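Local coordinates for protein CysE, serine acetyltransferase (Brucella abortus, PDB 4HZD) that probably transfers an acetyl group from acetyl-coenzyme A to L-serine in cysteine biosynthesis, and binds coenzyme A, at residues H119-Q122 with T123-A127; Q143-S146 with S147-Q151. All coordinates share one frame; numbering follows the deposited sequence.

Overall arrangement
Interaction 1 (119-122 with 123-127) lies on helix 116-132; interaction 2 (143-146 with 147-151) takes in the last turns of helix 136-149 and the residues just after it. These two helices follow each other in the chain, and the contact centres are about 10 Å apart. F150 of interaction 2 joins them. Its CE2 lies 3.6 Å from T123 OG1, and its CZ lies 3.6 Å from H119 CB. A120 CB also meets S146 OG at 4.0 Å. Neither contact includes a residue of the coenzyme A pocket. The side chain of Q143 is about 10 Å from a bound coenzyme A. Interaction 2 also reaches neighbouring subunits, whereas no other chain touches interaction 1.

Interaction 1 (H119-Q122 with T123-A127); sequences HAIQ and THRLA
H119 O accepts two hydrogen bonds from T123. The backbone N of T123 gives one at 3.0 Å. T123 OG1 gives the other at 2.9 Å, from above the carbonyl plane. The hydroxyl reaches back because OG1 stands opposite the carbonyl carbon of T123 (chi1 -58°). A buried hydroxyl is satisfied in this way by its own helix.

One turn on, R125 lies alongside I121 and Q122, and all three side chains point the same way. I121 CG2 sits over one face of the guanidinium, 3.4 Å from R125 NH2. Q122 OE1 approaches the edge of the same group. It takes a weak bond from R125 NE at 3.2 Å, bent to 131° at the hydrogen. The amide and guanidinium planes are 40° apart. W87 NE1 also donates to Q122 OE1. D94 OD2 accepts from Q122 NE2 and forms a salt bridge with R125 NH2, so one carboxylate ties both side chains to helix 87-101.

The backbone bonds run from residue i+4 to i, as in H124 N to A120 O at 2.9 Å. This is a regular alpha-helical turn, buried within the helical part of the serine acetyltransferase fold.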
loop_
_atom_site.group_PDB
_atom_site.type_symbol
_atom_site.label_atom_id
_atom_site.label_comp_id
_atom_site.label_asym_id
_atom_site.label_seq_id
_atom_site.Cartn_x
_atom_site.Cartn_y
_atom_site.Cartn_z
ATOM N N HIS A 119 -12.425 18.115 -7.215
ATOM C CA HIS A 119 -11.774 16.898 -7.713
ATOM C C HIS A 119 -12.758 16.073 -8.529
ATOM O O HIS A 119 -12.409 15.546 -9.602
ATOM C CB HIS A 119 -11.222 16.047 -6.568
ATOM C CG HIS A 119 -10.214 16.770 -5.707
ATOM N ND1 HIS A 119 -10.141 16.594 -4.387
ATOM C CD2 HIS A 119 -9.287 17.745 -6.027
ATOM C CE1 HIS A 119 -9.177 17.392 -3.882
ATOM N NE2 HIS A 119 -8.655 18.087 -4.897
ATOM N N ALA A 120 -14.010 15.972 -8.065
ATOM C CA ALA A 120 -15.015 15.242 -8.860
ATOM C C ALA A 120 -15.276 15.867 -10.219
ATOM O O ALA A 120 -15.543 15.167 -11.189
ATOM C CB ALA A 120 -16.314 15.086 -8.107
ATOM N N ILE A 121 -15.309 17.184 -10.290
ATOM C CA ILE A 121 -15.653 17.806 -11.563
ATOM C C ILE A 121 -14.634 17.424 -12.643
ATOM O O ILE A 121 -15.005 17.032 -13.769
ATOM C CB ILE A 121 -15.742 19.334 -11.448
ATOM C CG1 ILE A 121 -17.017 19.757 -10.720
ATOM C CG2 ILE A 121 -15.795 19.987 -12.822
ATOM C CD1 ILE A 121 -16.882 21.171 -10.166
ATOM N N GLN A 122 -13.356 17.544 -12.301
ATOM C CA GLN A 122 -12.281 17.244 -13.268
ATOM C C GLN A 122 -12.218 15.750 -13.568
ATOM O O GLN A 122 -11.941 15.338 -14.703
ATOM C CB GLN A 122 -10.928 17.795 -12.794
ATOM C CG GLN A 122 -10.981 19.183 -12.172
ATOM C CD GLN A 122 -11.793 20.195 -13.003
ATOM O OE1 GLN A 122 -11.891 20.083 -14.240
ATOM N NE2 GLN A 122 -12.342 21.191 -12.337
ATOM N N THR A 123 -12.529 14.931 -12.572
ATOM C CA THR A 123 -12.616 13.482 -12.789
ATOM C C THR A 123 -13.715 13.197 -13.791
ATOM O O THR A 123 -13.489 12.446 -14.730
ATOM C CB THR A 123 -12.854 12.665 -11.486
ATOM O OG1 THR A 123 -11.810 12.927 -10.565
ATOM C CG2 THR A 123 -12.853 11.168 -11.798
ATOM N N HIS A 124 -14.873 13.881 -13.678
ATOM C CA HIS A 124 -15.886 13.722 -14.710
ATOM C C HIS A 124 -15.426 14.147 -16.087
ATOM O O HIS A 124 -15.709 13.469 -17.076
ATOM C CB HIS A 124 -17.163 14.494 -14.425
ATOM C CG HIS A 124 -18.118 14.440 -15.592
ATOM N ND1 HIS A 124 -18.731 13.290 -15.967
ATOM C CD2 HIS A 124 -18.451 15.400 -16.553
ATOM C CE1 HIS A 124 -19.482 13.528 -17.062
ATOM N NE2 HIS A 124 -19.300 14.811 -17.422
ATOM N N ARG A 125 -14.766 15.294 -16.171
ATOM C CA ARG A 125 -14.235 15.767 -17.449
ATOM C C ARG A 125 -13.351 14.679 -18.100
ATOM O O ARG A 125 -13.450 14.417 -19.295
ATOM C CB ARG A 125 -13.446 17.064 -17.233
ATOM C CG ARG A 125 -14.311 18.204 -16.696
ATOM C CD ARG A 125 -13.750 19.598 -16.984
ATOM N NE ARG A 125 -14.374 20.628 -16.119
ATOM C CZ ARG A 125 -15.607 21.120 -16.302
ATOM N NH1 ARG A 125 -16.387 20.657 -17.288
ATOM N NH2 ARG A 125 -16.070 22.057 -15.493
ATOM N N LEU A 126 -12.495 14.049 -17.303
ATOM C CA LEU A 126 -11.657 12.944 -17.797
ATOM C C LEU A 126 -12.520 11.792 -18.289
ATOM O O LEU A 126 -12.366 11.340 -19.421
ATOM C CB LEU A 126 -10.687 12.443 -16.707
ATOM C CG LEU A 126 -9.756 11.273 -17.141
ATOM C CD1 LEU A 126 -9.059 11.628 -18.470
ATOM C CD2 LEU A 126 -8.747 10.918 -16.033
ATOM N N ALA A 127 -13.403 11.309 -17.422
ATOM C CA ALA A 127 -14.318 10.210 -17.758
ATOM C C ALA A 127 -15.147 10.474 -19.028
ATOM O O ALA A 127 -15.386 9.571 -19.849
ATOM C CB ALA A 127 -15.230 9.908 -16.557
#

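Interaction 2 (Q143-S146 with S147-Q151); sequences QSRS and SSIFQ
R145 and I149 make the tight part of this contact, one helical turn apart. I149 CG1 lies over the centre of the R145 guanidinium, 3.3 Å above its plane. I149 CD1 reaches R145 NH1 at 3.3 Å. The arginine chain leaves opposite its backbone N (chi1 -168°) and bends at chi2 (83°), which swings its end back toward I149. L63 O accepts from R145 NE, and G64 O takes a weak bond from R145 NH2. The L63 bond, with the weaker one to G64, holds the flat group while the isoleucine packs on its face.

The second close pair is S146 and F150. S146 OG approaches the ring obliquely, 3.6 Å from F150 CD2, and is also hydrogen-bonded to T152 OG1. S146 O accepts from F150 N at 2.8 Å.

The side of R145 NH1, a partly exposed residue, is looser and is bridged by water. R145 NH1 donates to a water 2.8 Å away, which lies in the guanidinium plane at its edge. The same water donates to S148 OG at 2.6 Å. This end of the bridge is buried, and S148 OG also bonds to I149 O of the second subunit.

Q151 is the first residue to leave helical geometry, with positive phi (58°). Its NE2 turns back to S148 O at 2.9 Å, from above the carbonyl plane.

S144 OG bonds to Y114 O, and S147 OG to K116 NZ, both of the second subunit, so this face lies at a subunit interface. F150 packs on A120 and T123 of helix 116-132 and on R62 and L63 of helix 51-63. Just beyond Q151, strand 152-154 opens the left-handed beta-helix; the contact therefore sits at the passage from the helices to that domain.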
loop_
_atom_site.group_PDB
_atom_site.type_symbol
_atom_site.label_atom_id
_atom_site.label_comp_id
_atom_site.label_asym_id
_atom_site.label_seq_id
_atom_site.Cartn_x
_atom_site.Cartn_y
_atom_site.Cartn_z
ATOM N N GLN A 143 -15.970 6.815 -12.984
ATOM C CA GLN A 143 -17.292 7.108 -12.398
ATOM C C GLN A 143 -17.464 6.330 -11.089
ATOM O O GLN A 143 -17.894 6.886 -10.081
ATOM C CB GLN A 143 -18.442 6.728 -13.345
ATOM C CG GLN A 143 -19.826 6.860 -12.699
ATOM C CD GLN A 143 -20.942 6.216 -13.525
ATOM O OE1 GLN A 143 -20.673 5.483 -14.481
ATOM N NE2 GLN A 143 -22.192 6.527 -13.187
ATOM N N SER A 144 -17.071 5.066 -11.127
ATOM C CA SER A 144 -17.178 4.161 -9.982
ATOM C C SER A 144 -16.280 4.595 -8.865
ATOM O O SER A 144 -16.698 4.649 -7.676
ATOM C CB SER A 144 -16.830 2.710 -10.401
ATOM O OG SER A 144 -16.826 1.871 -9.259
ATOM N N ARG A 145 -15.035 4.914 -9.211
ATOM C CA ARG A 145 -14.101 5.363 -8.195
ATOM C C ARG A 145 -14.497 6.739 -7.614
ATOM O O ARG A 145 -14.403 6.978 -6.399
ATOM C CB ARG A 145 -12.678 5.368 -8.776
ATOM C CG ARG A 145 -11.640 5.554 -7.711
ATOM C CD ARG A 145 -11.272 4.249 -6.993
ATOM N NE ARG A 145 -10.202 4.645 -6.107
ATOM C CZ ARG A 145 -10.131 4.410 -4.811
ATOM N NH1 ARG A 145 -11.046 3.690 -4.177
ATOM N NH2 ARG A 145 -9.094 4.880 -4.159
ATOM N N SER A 146 -14.996 7.633 -8.471
ATOM C CA SER A 146 -15.462 8.946 -7.989
ATOM C C SER A 146 -16.674 8.779 -7.081
ATOM O O SER A 146 -16.736 9.399 -5.998
ATOM C CB SER A 146 -15.742 9.926 -9.143
ATOM O OG SER A 146 -16.338 11.130 -8.668
ATOM N N SER A 147 -17.605 7.897 -7.467
ATOM C CA SER A 147 -18.757 7.652 -6.587
ATOM C C SER A 147 -18.293 7.207 -5.202
ATOM O O SER A 147 -18.848 7.633 -4.185
ATOM C CB SER A 147 -19.711 6.602 -7.178
ATOM O OG SER A 147 -20.893 6.574 -6.401
ATOM N N SER A 148 -17.265 6.351 -5.154
ATOM C CA SER A 148 -16.837 5.746 -3.869
ATOM C C SER A 148 -15.988 6.689 -3.021
ATOM O O SER A 148 -16.115 6.710 -1.793
ATOM C CB SER A 148 -16.103 4.408 -4.099
ATOM O OG SER A 148 -15.370 4.061 -2.941
ATOM N N ILE A 149 -15.133 7.485 -3.663
ATOM C CA ILE A 149 -14.172 8.309 -2.913
ATOM C C ILE A 149 -14.619 9.752 -2.758
ATOM O O ILE A 149 -14.346 10.361 -1.711
ATOM C CB ILE A 149 -12.752 8.271 -3.553
ATOM C CG1 ILE A 149 -12.220 6.841 -3.596
ATOM C CG2 ILE A 149 -11.757 9.165 -2.801
ATOM C CD1 ILE A 149 -12.403 6.041 -2.299
ATOM N N PHE A 150 -15.299 10.305 -3.785
ATOM C CA PHE A 150 -15.832 11.668 -3.688
ATOM C C PHE A 150 -17.341 11.716 -3.406
ATOM O O PHE A 150 -17.896 12.805 -3.213
ATOM C CB PHE A 150 -15.500 12.515 -4.953
ATOM C CG PHE A 150 -14.043 12.482 -5.349
ATOM C CD1 PHE A 150 -13.012 12.438 -4.372
ATOM C CD2 PHE A 150 -13.673 12.509 -6.717
ATOM C CE1 PHE A 150 -11.674 12.437 -4.737
ATOM C CE2 PHE A 150 -12.321 12.466 -7.080
ATOM C CZ PHE A 150 -11.331 12.446 -6.096
ATOM N N GLN A 151 -17.978 10.540 -3.400
ATOM C CA GLN A 151 -19.444 10.382 -3.199
ATOM C C GLN A 151 -20.271 11.136 -4.221
ATOM O O GLN A 151 -21.399 11.598 -3.929
ATOM C CB GLN A 151 -19.847 10.720 -1.749
ATOM C CG GLN A 151 -19.175 9.776 -0.729
ATOM C CD GLN A 151 -17.721 10.148 -0.427
ATOM O OE1 GLN A 151 -17.407 11.305 -0.125
ATOM N NE2 GLN A 151 -16.838 9.162 -0.472
HETATM O O HOH W 1 -13.627 2.574 -4.257
#